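PDB 3KD4: putative protease from Parabacteroides distasonis ATCC 8503, which is of unconfirmed function but is probably an exported protein, tentatively classed as a protease. Local coordinates for residues T430-E435 with G463-V468; R376-S381 with A390-P395; I423-T428 with R470-N475; G453-T458 with R488-E493. One frame throughout, in Å; residues are numbered along the deposited sequence.

Contact 1: T430-E435 with G463-V468; sequences TVTPAE and GNTIEV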
loop_
_atom_site.group_PDB
_atom_site.type_symbol
_atom_site.label_atom_id
_atom_site.label_comp_id
_atom_site.label_asym_id
_atom_site.label_seq_id
_atom_site.Cartn_x
_atom_site.Cartn_y
_atom_site.Cartn_z
ATOM N N THR A 430 22.032 14.758 26.354
ATOM C CA THR A 430 22.823 15.468 27.339
ATOM C C THR A 430 22.717 14.658 28.626
ATOM O O THR A 430 21.622 14.467 29.181
ATOM C CB THR A 430 22.386 16.927 27.537
ATOM O OG1 THR A 430 22.524 17.630 26.295
ATOM C CG2 THR A 430 23.268 17.612 28.586
ATOM N N VAL A 431 23.855 14.120 29.035
ATOM C CA VAL A 431 23.904 13.205 30.140
ATOM C C VAL A 431 24.566 13.904 31.328
ATOM O O VAL A 431 25.685 14.406 31.205
ATOM C CB VAL A 431 24.704 11.938 29.771
ATOM C CG1 VAL A 431 24.752 11.013 30.964
ATOM C CG2 VAL A 431 24.080 11.252 28.557
ATOM N N THR A 432 23.862 13.946 32.457
ATOM C CA THR A 432 24.439 14.480 33.690
ATOM C C THR A 432 24.628 13.351 34.714
ATOM O O THR A 432 23.686 12.947 35.394
ATOM C CB THR A 432 23.608 15.616 34.272
ATOM O OG1 THR A 432 23.468 16.653 33.292
ATOM C CG2 THR A 432 24.309 16.205 35.529
ATOM N N PRO A 433 25.848 12.813 34.802
ATOM C CA PRO A 433 26.111 11.796 35.831
ATOM C C PRO A 433 26.233 12.389 37.246
ATOM O O PRO A 433 26.618 13.557 37.397
ATOM C CB PRO A 433 27.449 11.198 35.402
ATOM C CG PRO A 433 28.126 12.302 34.618
ATOM C CD PRO A 433 27.046 13.163 34.022
ATOM N N ALA A 434 25.948 11.565 38.257
ATOM C CA ALA A 434 26.167 11.926 39.674
ATOM C C ALA A 434 27.622 12.290 39.947
ATOM O O ALA A 434 28.531 11.838 39.240
ATOM C CB ALA A 434 25.753 10.782 40.578
ATOM N N GLU A 435 27.835 13.089 40.989
ATOM C CA GLU A 435 29.180 13.578 41.362
ATOM C C GLU A 435 30.106 12.398 41.600
ATOM O O GLU A 435 29.718 11.408 42.237
ATOM C CB GLU A 435 29.126 14.480 42.608
ATOM N N GLY A 463 31.917 19.996 30.951
ATOM C CA GLY A 463 31.668 20.352 32.341
ATOM C C GLY A 463 31.330 19.082 33.089
ATOM O O GLY A 463 32.023 18.089 32.960
ATOM N N ASN A 464 30.255 19.107 33.860
ATOM C CA ASN A 464 29.741 17.889 34.463
ATOM C C ASN A 464 28.569 17.294 33.673
ATOM O O ASN A 464 27.679 16.669 34.256
ATOM C CB ASN A 464 29.317 18.167 35.894
ATOM C CG ASN A 464 28.355 19.292 35.991
ATOM O OD1 ASN A 464 27.635 19.601 35.036
ATOM N ND2 ASN A 464 28.353 19.959 37.140
ATOM N N THR A 465 28.540 17.537 32.360
ATOM C CA THR A 465 27.659 16.782 31.470
ATOM C C THR A 465 28.503 16.055 30.432
ATOM O O THR A 465 29.675 16.387 30.184
ATOM C CB THR A 465 26.655 17.666 30.701
ATOM O OG1 THR A 465 27.376 18.487 29.773
ATOM C CG2 THR A 465 25.821 18.543 31.645
ATOM N N ILE A 466 27.890 15.063 29.810
ATOM C CA ILE A 466 28.474 14.420 28.647
ATOM C C ILE A 466 27.439 14.500 27.532
ATOM O O ILE A 466 26.267 14.152 27.732
ATOM C CB ILE A 466 28.797 12.957 28.910
ATOM C CG1 ILE A 466 29.794 12.843 30.067
ATOM C CG2 ILE A 466 29.306 12.265 27.617
ATOM C CD1 ILE A 466 29.700 11.473 30.772
ATOM N N GLU A 467 27.886 14.984 26.377
ATOM C CA GLU A 467 27.048 15.070 25.215
ATOM C C GLU A 467 27.310 13.910 24.286
ATOM O O GLU A 467 28.432 13.732 23.815
ATOM C CB GLU A 467 27.334 16.356 24.467
ATOM C CG GLU A 467 26.461 16.509 23.237
ATOM C CD GLU A 467 26.989 17.550 22.280
ATOM O OE1 GLU A 467 28.200 17.464 21.902
ATOM O OE2 GLU A 467 26.182 18.419 21.880
ATOM N N VAL A 468 26.264 13.159 23.967
ATOM C CA VAL A 468 26.401 12.076 23.018
ATOM C C VAL A 468 25.597 12.417 21.780
ATOM O O VAL A 468 24.394 12.615 21.894
ATOM C CB VAL A 468 25.892 10.755 23.624
ATOM C CG1 VAL A 468 26.071 9.602 22.607
ATOM C CG2 VAL A 468 26.616 10.457 24.924
#
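Thr465 lies against the three consecutive residues Thr430, Val431 and Thr432 of the neighbouring strand, and its side chain can be followed atom by atom. Thr465 CB stands 3.4 Å from Val431 O and also approaches Thr430 CG2 at 4.0 Å. A chi1 of 67° sets OG1 between the backbone N and the carbonyl carbon and leaves CG2 anti to the carbonyl carbon. This methyl meets both threonines of the other strand at a slant: Thr465 CG2 lies 3.4 Å from Thr432 OG1 and 4.1 Å from Thr430 CG2. Thr465 OG1 hydrogen-bonds Arg462 O, its partner outside the two segments.

The backbone supplies the polar grip. Val431 and Ile466 form an antiparallel hydrogen-bonded pair: Val431 N to Ile466 O is 2.7 Å, and the return bond from Ile466 N to Val431 O is equally short. Both are fairly straight at the hydrogen, at 160° and 161°. Thr430 and Glu467 follow as a non-hydrogen-bonded pair. The next hydrogen-bonding position is occupied by Pro433, which has no N-H to give. Asn464 O instead faces Pro433 CD at 3.6 Å and is buried without a polar partner. On the face carrying Val431 and Ile466, Pro433 CG adds an apolar contact at 4.2 Å to Ile466 CD1, and Phe504 touches both of these residues.

The evidence identifies the end of an antiparallel strand pair, where Pro433 cannot supply the next bond just as 465-474 emerges from a tight two-residue hairpin turn at Gly463-Asn464.

Contact 2: R376-S381 with A390-P395; sequences RSVAIS and AICVLP
Val378 meets the pyrrolidine ring of Pro395, the nearest thing to a flat group among the touching residues. The ring offers its CD corner, Pro395 CD lying 3.8 Å from Val378 CG2. The guanidinium of Arg376 is flat too, but it is engaged by Glu374 in a salt bridge and takes no part in the contact.

From this proline the contact runs back along 390-395 as an entirely apolar seam, with no hydrogen bond across it. The two methyls of Val378 divide the work. Val378 CG2 serves Pro395 and also approaches Leu394 CD2 at 4.2 Å, whereas Val378 CG1, placed anti to the backbone N (chi1 -179°), reaches Cys392 SG at 3.9 Å. The sulfur is shared: Ile380 CD1 approaches Cys392 SG from a different direction, at 3.4 Å, a close fit for a methyl against a thiol. Ile380 CD1 also touches Cys392 CB, so the end of the isoleucine chain rests along the CB-SG bond. The other branch, Ile380 CG2, is 4.2 Å from Ala390 CB.

The segment axes run nearly antiparallel at 168°, yet come no nearer than 8.9 Å, too far for backbone pairing. This is face-to-face packing between layers, as in a beta sandwich. Strand 370-380 is the outermost strand of a five-stranded sheet and bonds through its backbone to 423-433; strand 389-393 borders a small sheet beside 501-505. Phe504 of that strand touches both Ile380 and Cys392, while Leu394 also touches Tyr429 and Val431 on strand 423-433.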
loop_
_atom_site.group_PDB
_atom_site.type_symbol
_atom_site.label_atom_id
_atom_site.label_comp_id
_atom_site.label_asym_id
_atom_site.label_seq_id
_atom_site.Cartn_x
_atom_site.Cartn_y
_atom_site.Cartn_z
ATOM N N ARG A 376 17.453 14.523 23.965
ATOM C CA ARG A 376 17.030 13.905 25.206
ATOM C C ARG A 376 17.995 14.288 26.328
ATOM O O ARG A 376 19.197 14.470 26.099
ATOM C CB ARG A 376 17.011 12.382 25.085
ATOM C CG ARG A 376 16.009 11.823 24.131
ATOM C CD ARG A 376 14.600 11.865 24.685
ATOM N NE ARG A 376 13.660 11.253 23.754
ATOM C CZ ARG A 376 13.214 11.830 22.644
ATOM N NH1 ARG A 376 13.614 13.061 22.314
ATOM N NH2 ARG A 376 12.358 11.178 21.858
ATOM N N SER A 377 17.459 14.410 27.540
ATOM C CA SER A 377 18.274 14.634 28.721
ATOM C C SER A 377 18.265 13.376 29.563
ATOM O O SER A 377 17.226 12.711 29.690
ATOM C CB SER A 377 17.735 15.800 29.548
ATOM O OG SER A 377 17.902 17.009 28.832
ATOM N N VAL A 378 19.418 13.057 30.141
ATOM C CA VAL A 378 19.554 11.891 30.970
ATOM C C VAL A 378 20.373 12.204 32.223
ATOM O O VAL A 378 21.500 12.685 32.142
ATOM C CB VAL A 378 20.241 10.750 30.191
ATOM C CG1 VAL A 378 20.350 9.530 31.056
ATOM C CG2 VAL A 378 19.461 10.436 28.915
ATOM N N ALA A 379 19.788 11.911 33.376
ATOM C CA ALA A 379 20.476 12.018 34.662
ATOM C C ALA A 379 20.892 10.622 35.118
ATOM O O ALA A 379 20.186 9.649 34.879
ATOM C CB ALA A 379 19.553 12.668 35.690
ATOM N N ILE A 380 22.049 10.503 35.743
ATOM C CA ILE A 380 22.422 9.236 36.359
ATOM C C ILE A 380 22.825 9.493 37.797
ATOM O O ILE A 380 23.720 10.306 38.056
ATOM C CB ILE A 380 23.614 8.541 35.684
ATOM C CG1 ILE A 380 23.512 8.620 34.174
ATOM C CG2 ILE A 380 23.689 7.084 36.133
ATOM C CD1 ILE A 380 24.770 8.244 33.508
ATOM N N SER A 381 22.179 8.771 38.710
ATOM C CA SER A 381 22.449 8.881 40.150
ATOM C C SER A 381 23.595 7.983 40.602
ATOM O O SER A 381 23.841 6.929 40.002
ATOM C CB SER A 381 21.208 8.464 40.932
ATOM O OG SER A 381 21.076 7.053 40.913
ATOM N N ALA A 390 27.564 1.754 36.909
ATOM C CA ALA A 390 26.246 2.204 36.487
ATOM C C ALA A 390 26.215 2.025 34.984
ATOM O O ALA A 390 27.108 2.531 34.299
ATOM C CB ALA A 390 26.033 3.651 36.874
ATOM N N ILE A 391 25.239 1.257 34.491
ATOM C CA ILE A 391 25.023 1.042 33.055
ATOM C C ILE A 391 23.922 1.979 32.596
ATOM O O ILE A 391 22.749 1.755 32.879
ATOM C CB ILE A 391 24.560 -0.389 32.723
ATOM C CG1 ILE A 391 25.608 -1.411 33.149
ATOM C CG2 ILE A 391 24.324 -0.545 31.217
ATOM C CD1 ILE A 391 25.013 -2.784 33.429
ATOM N N CYS A 392 24.308 3.039 31.898
ATOM C CA CYS A 392 23.374 4.059 31.435
ATOM C C CYS A 392 22.933 3.754 29.997
ATOM O O CYS A 392 23.725 3.891 29.083
ATOM C CB CYS A 392 24.080 5.404 31.478
ATOM S SG CYS A 392 23.081 6.786 30.908
ATOM N N VAL A 393 21.690 3.321 29.814
ATOM C CA VAL A 393 21.159 3.077 28.478
ATOM C C VAL A 393 20.516 4.377 27.996
ATOM O O VAL A 393 19.553 4.832 28.577
ATOM C CB VAL A 393 20.168 1.905 28.460
ATOM C CG1 VAL A 393 19.692 1.599 27.023
ATOM C CG2 VAL A 393 20.832 0.663 29.050
ATOM N N LEU A 394 21.095 5.011 26.978
ATOM C CA LEU A 394 20.507 6.226 26.427
ATOM C C LEU A 394 19.192 5.813 25.730
ATOM O O LEU A 394 19.181 4.868 24.944
ATOM C CB LEU A 394 21.464 6.889 25.441
ATOM C CG LEU A 394 22.818 7.320 25.992
ATOM C CD1 LEU A 394 23.810 7.650 24.850
ATOM C CD2 LEU A 394 22.643 8.480 26.988
ATOM N N PRO A 395 18.073 6.487 26.035
ATOM C CA PRO A 395 16.813 5.970 25.470
ATOM C C PRO A 395 16.710 6.102 23.951
ATOM O O PRO A 395 17.148 7.091 23.387
ATOM C CB PRO A 395 15.746 6.823 26.154
ATOM C CG PRO A 395 16.451 8.059 26.580
ATOM C CD PRO A 395 17.864 7.677 26.885
#

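Contact 3: I423-T428 with R470-N475; sequences IREEVT and RTIELN
Ile423 to Val427 pair with Leu474 to Arg470 in regular antiparallel register, the segment axes 4.7 Å apart and at 180°. Three hydrogen-bonded pairs, Ile423-Leu474, Glu425-Ile472 and Val427-Arg470, supply six backbone bonds. Most are short, such as Glu425 N to Ile472 O at 2.8 Å; the longest, Ile423 N to Leu474 O at 3.3 Å, marks the end of the pairing. CA-H...O contacts fill the intervals, for example Thr471 CA to Glu425 O at 3.2 Å.

On the buried face, Glu425 and Ile472 lie side by side, as do Ile423 and Leu474. Ile472 CG2, held between its own backbone N and carbonyl carbon (chi1 180° for CG1), touches Glu425 CB and CG, both at 3.7 Å. Glu425 thus runs its aliphatic part along the isoleucine, and its buried carboxylate is met by Ile401 N. Next to them Ile423 CG2 sits 4.1 Å from Leu474 CB. The opposite face is more polar: Thr471 OG1 hydrogen-bonds Thr456, and Glu426 pairs with Lys373.

The two strands occupy the middle of a five-stranded sheet, between 370-380 and 453-462. Helix 481-495 covers the face of Glu425, Val427 and Ile472 with Trp494, which also makes a cation-pi contact with Arg470.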
loop_
_atom_site.group_PDB
_atom_site.type_symbol
_atom_site.label_atom_id
_atom_site.label_comp_id
_atom_site.label_asym_id
_atom_site.label_seq_id
_atom_site.Cartn_x
_atom_site.Cartn_y
_atom_site.Cartn_z
ATOM N N ILE A 423 16.489 8.808 4.675
ATOM C CA ILE A 423 16.362 9.393 5.981
ATOM C C ILE A 423 17.702 9.937 6.457
ATOM O O ILE A 423 18.799 9.447 6.055
ATOM C CB ILE A 423 15.799 8.348 6.993
ATOM C CG1 ILE A 423 15.242 9.051 8.236
ATOM C CG2 ILE A 423 16.893 7.289 7.329
ATOM C CD1 ILE A 423 13.974 8.437 8.791
ATOM N N ARG A 424 17.588 10.966 7.291
ATOM C CA ARG A 424 18.719 11.540 7.998
ATOM C C ARG A 424 18.265 11.844 9.404
ATOM O O ARG A 424 17.280 12.595 9.603
ATOM C CB ARG A 424 19.185 12.833 7.345
ATOM C CG ARG A 424 19.546 12.727 5.883
ATOM C CD ARG A 424 19.822 14.113 5.289
ATOM N NE ARG A 424 21.198 14.588 5.435
ATOM C CZ ARG A 424 21.631 15.286 6.472
ATOM N NH1 ARG A 424 20.796 15.563 7.460
ATOM N NH2 ARG A 424 22.893 15.704 6.521
ATOM N N GLU A 425 18.959 11.274 10.388
ATOM C CA GLU A 425 18.585 11.499 11.786
ATOM C C GLU A 425 19.763 11.950 12.631
ATOM O O GLU A 425 20.884 11.473 12.452
ATOM C CB GLU A 425 17.985 10.247 12.414
ATOM C CG GLU A 425 17.090 9.471 11.519
ATOM C CD GLU A 425 16.257 8.443 12.235
ATOM O OE1 GLU A 425 16.358 8.303 13.482
ATOM O OE2 GLU A 425 15.481 7.767 11.522
ATOM N N GLU A 426 19.490 12.870 13.547
ATOM C CA GLU A 426 20.457 13.265 14.551
ATOM C C GLU A 426 19.786 13.273 15.908
ATOM O O GLU A 426 18.740 13.917 16.077
ATOM C CB GLU A 426 21.017 14.634 14.250
ATOM C CG GLU A 426 21.924 15.142 15.354
ATOM C CD GLU A 426 22.341 16.573 15.129
ATOM O OE1 GLU A 426 21.449 17.456 15.103
ATOM O OE2 GLU A 426 23.551 16.806 14.954
ATOM N N VAL A 427 20.375 12.552 16.868
ATOM C CA VAL A 427 19.850 12.529 18.223
ATOM C C VAL A 427 20.971 12.971 19.169
ATOM O O VAL A 427 22.057 12.374 19.168
ATOM C CB VAL A 427 19.329 11.131 18.639
ATOM C CG1 VAL A 427 18.706 11.194 20.062
ATOM C CG2 VAL A 427 18.310 10.616 17.611
ATOM N N THR A 428 20.698 14.011 19.958
ATOM C CA THR A 428 21.664 14.564 20.897
ATOM C C THR A 428 21.240 14.283 22.323
ATOM O O THR A 428 20.173 14.715 22.748
ATOM C CB THR A 428 21.800 16.055 20.704
ATOM O OG1 THR A 428 22.300 16.293 19.391
ATOM C CG2 THR A 428 22.774 16.672 21.742
ATOM N N ARG A 470 24.321 10.951 18.136
ATOM C CA ARG A 470 24.200 9.845 17.185
ATOM C C ARG A 470 23.580 10.358 15.898
ATOM O O ARG A 470 22.572 11.052 15.956
ATOM C CB ARG A 470 23.323 8.732 17.763
ATOM C CG ARG A 470 23.755 8.232 19.151
ATOM C CD ARG A 470 22.926 7.043 19.537
ATOM N NE ARG A 470 23.364 5.893 18.756
ATOM C CZ ARG A 470 22.573 4.953 18.259
ATOM N NH1 ARG A 470 21.262 5.010 18.408
ATOM N NH2 ARG A 470 23.117 3.952 17.594
ATOM N N THR A 471 24.187 10.019 14.757
ATOM C CA THR A 471 23.656 10.328 13.437
ATOM C C THR A 471 23.554 9.085 12.539
ATOM O O THR A 471 24.366 8.129 12.655
ATOM C CB THR A 471 24.526 11.380 12.701
ATOM O OG1 THR A 471 25.735 10.763 12.243
ATOM C CG2 THR A 471 24.885 12.539 13.640
ATOM N N ILE A 472 22.530 9.074 11.674
ATOM C CA ILE A 472 22.427 8.092 10.594
ATOM C C ILE A 472 21.932 8.767 9.334
ATOM O O ILE A 472 21.058 9.618 9.420
ATOM C CB ILE A 472 21.542 6.889 10.965
ATOM C CG1 ILE A 472 21.464 5.889 9.780
ATOM C CG2 ILE A 472 20.128 7.314 11.494
ATOM C CD1 ILE A 472 20.851 4.545 10.150
ATOM N N GLU A 473 22.511 8.425 8.180
ATOM C CA GLU A 473 21.931 8.817 6.908
ATOM C C GLU A 473 21.858 7.587 6.025
ATOM O O GLU A 473 22.802 6.786 5.985
ATOM C CB GLU A 473 22.727 9.920 6.226
ATOM C CG GLU A 473 24.148 9.523 5.914
ATOM C CD GLU A 473 24.950 10.630 5.228
ATOM O OE1 GLU A 473 24.801 11.821 5.612
ATOM O OE2 GLU A 473 25.743 10.287 4.318
ATOM N N LEU A 474 20.711 7.402 5.378
ATOM C CA LEU A 474 20.548 6.357 4.422
ATOM C C LEU A 474 20.142 7.039 3.111
ATOM O O LEU A 474 19.137 7.766 3.052
ATOM C CB LEU A 474 19.527 5.320 4.912
ATOM C CG LEU A 474 19.833 4.524 6.178
ATOM C CD1 LEU A 474 18.647 3.573 6.532
ATOM C CD2 LEU A 474 21.138 3.709 6.071
ATOM N N ASN A 475 20.951 6.826 2.071
ATOM C CA ASN A 475 20.856 7.596 0.824
ATOM C C ASN A 475 20.418 6.811 -0.413
ATOM O O ASN A 475 20.498 7.308 -1.498
ATOM C CB ASN A 475 22.194 8.245 0.535
ATOM C CG ASN A 475 22.692 9.094 1.690
ATOM O OD1 ASN A 475 21.945 9.915 2.248
ATOM N ND2 ASN A 475 23.977 8.916 2.053
#

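Contact 4: G453-T458 with R488-E493; sequences GKVTRT and RSLIHE
Leu490 takes chi1 -62°, putting CG anti to its carbonyl carbon, and a nearly extended chi2 of 176° then carries CD1 to the backbone at Gly453. Leu490 CD1 lies 3.5 Å from Gly453 CA and as close to Gly453 C, an approach made possible because no side chain stands in between. Leu490 CD2 lies farther along the strand, 4.0 Å from both Gly453 O and Lys454 N, so the fork of the leucine spans this first peptide.

Val455 carries the other half of the contact by pointing its two branches at two points one turn apart on the helix. Val455 CG2 is 3.4 Å from Leu490 O, and Val455 CG1 is 3.7 Å from Glu493 CG. The glutamate chain bends beyond CG, and it is its CG methylene rather than its carboxylate that touches the valine, the two side chains meeting obliquely. No hydrogen bond joins the segments; the contact is van der Waals packing, one methyl resting against a carbonyl oxygen. Leu490 and Glu493 are three residues apart, and so lie on the same side of the helix.

The axes run at 26° with 8.1 Å between them, a helix laid nearly along a strand. Helix 481-495 thereby covers one face of the five-stranded sheet at 453-462, where Val455 also touches Ile448 and Ile472 on the strands to either side. Leu490 extends the cover to Leu474, while Glu493 reaches Ile448 on the outermost strand 446-450.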
loop_
_atom_site.group_PDB
_atom_site.type_symbol
_atom_site.label_atom_id
_atom_site.label_comp_id
_atom_site.label_asym_id
_atom_site.label_seq_id
_atom_site.Cartn_x
_atom_site.Cartn_y
_atom_site.Cartn_z
ATOM N N GLY A 453 25.382 4.982 2.927
ATOM C CA GLY A 453 25.049 5.693 4.160
ATOM C C GLY A 453 26.152 5.679 5.190
ATOM O O GLY A 453 27.254 5.232 4.915
ATOM N N LYS A 454 25.832 6.163 6.387
ATOM C CA LYS A 454 26.841 6.325 7.432
ATOM C C LYS A 454 26.130 6.481 8.758
ATOM O O LYS A 454 25.067 7.074 8.818
ATOM C CB LYS A 454 27.700 7.569 7.113
ATOM C CG LYS A 454 28.765 7.938 8.147
ATOM C CD LYS A 454 29.624 9.092 7.697
ATOM C CE LYS A 454 28.901 10.431 7.815
ATOM N NZ LYS A 454 29.860 11.607 7.511
ATOM N N VAL A 455 26.718 5.921 9.805
ATOM C CA VAL A 455 26.231 6.067 11.180
ATOM C C VAL A 455 27.418 6.558 12.026
ATOM O O VAL A 455 28.531 6.055 11.885
ATOM C CB VAL A 455 25.691 4.748 11.767
ATOM C CG1 VAL A 455 25.399 4.886 13.256
ATOM C CG2 VAL A 455 24.443 4.276 11.022
ATOM N N THR A 456 27.197 7.558 12.872
ATOM C CA THR A 456 28.250 8.007 13.743
ATOM C C THR A 456 27.762 8.160 15.161
ATOM O O THR A 456 26.567 8.394 15.411
ATOM C CB THR A 456 28.833 9.376 13.312
ATOM O OG1 THR A 456 27.845 10.374 13.550
ATOM C CG2 THR A 456 29.317 9.381 11.825
ATOM N N ARG A 457 28.721 8.098 16.082
ATOM C CA ARG A 457 28.486 8.410 17.477
ATOM C C ARG A 457 29.689 9.195 17.994
ATOM O O ARG A 457 30.843 8.767 17.830
ATOM C CB ARG A 457 28.322 7.135 18.294
ATOM C CG ARG A 457 27.962 7.397 19.721
ATOM C CD ARG A 457 27.922 6.115 20.509
ATOM N NE ARG A 457 29.246 5.686 20.934
ATOM C CZ ARG A 457 29.484 4.622 21.696
ATOM N NH1 ARG A 457 28.485 3.846 22.101
ATOM N NH2 ARG A 457 30.728 4.339 22.080
ATOM N N THR A 458 29.424 10.351 18.588
ATOM C CA THR A 458 30.491 11.100 19.229
ATOM C C THR A 458 30.109 11.253 20.686
ATOM O O THR A 458 28.931 11.381 21.013
ATOM C CB THR A 458 30.666 12.489 18.623
ATOM O OG1 THR A 458 29.451 13.202 18.808
ATOM C CG2 THR A 458 30.966 12.416 17.162
ATOM N N ARG A 488 22.413 -3.324 5.941
ATOM C CA ARG A 488 22.059 -3.992 7.168
ATOM C C ARG A 488 23.048 -3.629 8.275
ATOM O O ARG A 488 22.654 -3.402 9.402
ATOM C CB ARG A 488 22.022 -5.490 6.960
ATOM C CG ARG A 488 21.730 -6.275 8.229
ATOM C CD ARG A 488 21.687 -7.703 7.854
ATOM N NE ARG A 488 21.495 -8.567 8.999
ATOM C CZ ARG A 488 22.468 -9.253 9.609
ATOM N NH1 ARG A 488 23.743 -9.171 9.207
ATOM N NH2 ARG A 488 22.161 -10.038 10.643
ATOM N N SER A 489 24.325 -3.556 7.957
ATOM C CA SER A 489 25.294 -3.185 8.986
ATOM C C SER A 489 25.065 -1.740 9.483
ATOM O O SER A 489 25.180 -1.491 10.660
ATOM C CB SER A 489 26.725 -3.455 8.510
ATOM O OG SER A 489 27.129 -2.509 7.544
ATOM N N LEU A 490 24.622 -0.826 8.609
ATOM C CA LEU A 490 24.279 0.527 9.031
ATOM C C LEU A 490 23.096 0.520 9.963
ATOM O O LEU A 490 23.124 1.139 11.056
ATOM C CB LEU A 490 23.983 1.440 7.817
ATOM C CG LEU A 490 25.115 1.680 6.813
ATOM C CD1 LEU A 490 24.653 2.536 5.585
ATOM C CD2 LEU A 490 26.332 2.349 7.493
ATOM N N ILE A 491 22.035 -0.179 9.536
ATOM C CA ILE A 491 20.776 -0.167 10.281
ATOM C C ILE A 491 21.018 -0.806 11.641
ATOM O O ILE A 491 20.569 -0.315 12.678
ATOM C CB ILE A 491 19.608 -0.886 9.514
ATOM C CG1 ILE A 491 19.247 -0.075 8.270
ATOM C CG2 ILE A 491 18.403 -1.065 10.437
ATOM C CD1 ILE A 491 18.533 -0.905 7.143
ATOM N N HIS A 492 21.755 -1.893 11.626
ATOM C CA HIS A 492 22.104 -2.566 12.863
ATOM C C HIS A 492 22.975 -1.680 13.799
ATOM O O HIS A 492 22.797 -1.683 15.010
ATOM C CB HIS A 492 22.798 -3.882 12.514
ATOM C CG HIS A 492 23.353 -4.609 13.691
ATOM N ND1 HIS A 492 22.546 -5.236 14.620
ATOM C CD2 HIS A 492 24.629 -4.848 14.073
ATOM C CE1 HIS A 492 23.305 -5.793 15.547
ATOM N NE2 HIS A 492 24.573 -5.584 15.232
ATOM N N GLU A 493 23.904 -0.918 13.232
ATOM C CA GLU A 493 24.728 -0.021 14.062
ATOM C C GLU A 493 23.828 0.969 14.781
ATOM O O GLU A 493 24.044 1.276 15.964
ATOM C CB GLU A 493 25.792 0.707 13.240
ATOM C CG GLU A 493 26.779 1.520 14.120
ATOM C CD GLU A 493 28.207 0.999 14.064
ATOM O OE1 GLU A 493 28.410 -0.200 13.846
ATOM O OE2 GLU A 493 29.124 1.823 14.226
#

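Following the chain from the N terminus, contact 2 comes first: it closes a short loop of eight residues that carries the chain from the five-stranded sheet to the small sheet opposite. Strand 423-433 then opens contact 3 and, farther along, contact 1, both of which strand 465-474 closes in reverse order, so contact 1 is nested inside contact 3. Contact 4 starts within both loops, on strand 453-462, and ends beyond them in helix 481-495; it therefore crosses each. Contacts 1 and 3, with centres 22 Å apart, join the same strand pair, while contacts 2 and 4 attach a second layer of strand and helix to their sheet.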